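Local coordinates for CG1507-PB, isoform B (PDB 5FGO), which probably binds purine-rich DNA and RNA as Pur-alpha, and is represented here by its third PUR repeat, paired with a second copy of itself, at residues P56-C59 with W60-R64. Residues are numbered along the deposited sequence; the frame is centred on the assembly and turned at random.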
loop_
_atom_site.group_PDB
_atom_site.type_symbol
_atom_site.label_atom_id
_atom_site.label_comp_id
_atom_site.label_asym_id
_atom_site.label_seq_id
_atom_site.Cartn_x
_atom_site.Cartn_y
_atom_site.Cartn_z
ATOM N N PRO B 56 6.659 5.639 -5.078
ATOM C CA PRO B 56 6.924 6.958 -5.670
ATOM C C PRO B 56 5.612 7.553 -6.134
ATOM O O PRO B 56 4.751 6.773 -6.555
ATOM C CB PRO B 56 7.824 6.656 -6.871
ATOM C CG PRO B 56 8.093 5.175 -6.824
ATOM C CD PRO B 56 7.058 4.541 -5.965
ATOM N N GLU B 57 5.470 8.878 -6.064
ATOM C CA GLU B 57 4.235 9.554 -6.455
ATOM C C GLU B 57 3.772 9.203 -7.866
ATOM O O GLU B 57 2.594 8.966 -8.073
ATOM C CB GLU B 57 4.366 11.077 -6.349
ATOM C CG GLU B 57 2.993 11.774 -6.410
ATOM C CD GLU B 57 3.044 13.303 -6.490
ATOM O OE1 GLU B 57 4.148 13.897 -6.486
ATOM O OE2 GLU B 57 1.953 13.912 -6.560
ATOM N N LYS B 58 4.691 9.078 -8.818
ATOM C CA LYS B 58 4.306 8.884 -10.221
ATOM C C LYS B 58 3.471 7.629 -10.463
ATOM O O LYS B 58 3.042 7.376 -11.590
ATOM C CB LYS B 58 5.536 8.836 -11.119
ATOM C CG LYS B 58 6.392 7.615 -10.910
ATOM C CD LYS B 58 7.569 7.560 -11.848
ATOM C CE LYS B 58 8.657 8.491 -11.382
ATOM N NZ LYS B 58 9.957 8.287 -12.113
ATOM N N CYS B 59 3.223 6.838 -9.426
ATOM C CA CYS B 59 2.383 5.667 -9.628
ATOM C C CYS B 59 1.285 5.508 -8.581
ATOM O O CYS B 59 0.651 4.457 -8.491
ATOM C CB CYS B 59 3.260 4.410 -9.727
ATOM S SG CYS B 59 4.067 3.892 -8.207
ATOM N N TRP B 60 1.007 6.567 -7.836
ATOM C CA TRP B 60 -0.100 6.529 -6.859
ATOM C C TRP B 60 -1.438 6.180 -7.539
ATOM O O TRP B 60 -2.240 5.418 -6.978
ATOM C CB TRP B 60 -0.236 7.864 -6.091
ATOM C CG TRP B 60 0.913 8.103 -5.144
ATOM C CD1 TRP B 60 2.015 7.310 -4.988
ATOM C CD2 TRP B 60 1.043 9.159 -4.178
ATOM N NE1 TRP B 60 2.841 7.835 -4.027
ATOM C CE2 TRP B 60 2.264 8.959 -3.506
ATOM C CE3 TRP B 60 0.252 10.254 -3.823
ATOM C CZ2 TRP B 60 2.718 9.816 -2.507
ATOM C CZ3 TRP B 60 0.702 11.111 -2.819
ATOM C CH2 TRP B 60 1.923 10.883 -2.174
ATOM N N ILE B 61 -1.682 6.736 -8.730
ATOM C CA ILE B 61 -2.926 6.451 -9.442
ATOM C C ILE B 61 -3.022 4.987 -9.854
ATOM O O ILE B 61 -4.057 4.340 -9.649
ATOM C CB ILE B 61 -3.103 7.345 -10.679
ATOM C CG1 ILE B 61 -3.430 8.772 -10.251
ATOM C CG2 ILE B 61 -4.285 6.859 -11.518
ATOM C CD1 ILE B 61 -4.792 8.865 -9.597
ATOM N N ARG B 62 -1.956 4.481 -10.465
ATOM C CA ARG B 62 -1.898 3.069 -10.853
ATOM C C ARG B 62 -2.219 2.169 -9.657
ATOM O O ARG B 62 -2.989 1.212 -9.775
ATOM C CB ARG B 62 -0.516 2.735 -11.459
ATOM C CG ARG B 62 -0.426 2.898 -12.980
ATOM C CD ARG B 62 0.984 2.739 -13.535
ATOM N NE ARG B 62 1.796 3.931 -13.274
ATOM C CZ ARG B 62 3.097 4.038 -13.528
ATOM N NH1 ARG B 62 3.784 3.003 -13.982
ATOM N NH2 ARG B 62 3.726 5.177 -13.273
ATOM N N PHE B 63 -1.652 2.516 -8.509
ATOM C CA PHE B 63 -1.933 1.846 -7.254
ATOM C C PHE B 63 -3.398 1.908 -6.818
ATOM O O PHE B 63 -4.032 0.900 -6.504
ATOM C CB PHE B 63 -1.083 2.490 -6.185
ATOM C CG PHE B 63 -0.198 1.553 -5.475
ATOM C CD1 PHE B 63 1.049 1.243 -5.989
ATOM C CD2 PHE B 63 -0.584 0.997 -4.274
ATOM C CE1 PHE B 63 1.896 0.381 -5.321
ATOM C CE2 PHE B 63 0.255 0.139 -3.595
ATOM C CZ PHE B 63 1.488 -0.172 -4.120
ATOM N N ARG B 64 -3.931 3.121 -6.833
ATOM C CA ARG B 64 -5.293 3.377 -6.433
ATOM C C ARG B 64 -6.256 2.543 -7.297
ATOM O O ARG B 64 -7.252 2.006 -6.790
ATOM C CB ARG B 64 -5.572 4.880 -6.519
ATOM C CG ARG B 64 -6.744 5.353 -5.654
ATOM C CD ARG B 64 -8.055 5.384 -6.399
ATOM N NE ARG B 64 -8.029 6.404 -7.428
ATOM C CZ ARG B 64 -8.083 6.135 -8.723
ATOM N NH1 ARG B 64 -8.201 4.876 -9.126
ATOM N NH2 ARG B 64 -8.043 7.120 -9.608
#
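W60 folds its indole back under the turn that leads into the helix, and E57 sits on it. Torsion about the first side-chain bond sets CG of W60 beside its own backbone N (chi1 -69°), which brings the indole up against 56-59. CB of W60 lies 3.6 Å from E57 O. Beyond it, W60 CD1 lies 3.2 Å from P56 O, while CA of E57 stands over the five-membered ring, a CH-pi contact 3.4 Å from the centroid. At the six-membered ring, E57 CG reaches W60 CE3 at 4.1 Å. NE1 hydrogen-bonds to the carbonyl of I55 just upstream. The backbone of W60 is tied in as well, its N giving a nearly straight bond (178°) to E57 O. The carbonyl of C59, at the N-cap position just before W60, accepts the N-H of F63 one turn further along. R62 bends back at chi3 (-76°), so that R62 NH2 donates to K58 O at 2.9 Å, with CB of C59 over one guanidinium face. With an alanine here instead of W60, the I55 carbonyl would probably lose this donor and a gap would open beside E57. The whole turn joins strand 49-56, outermost in this chain's sheet, to helix 60-72: W60 packs on M40 of strand 37-46, the backbone of E57 hydrogen-bonds to V38, and F63 meets F29 and F67 of the second subunit.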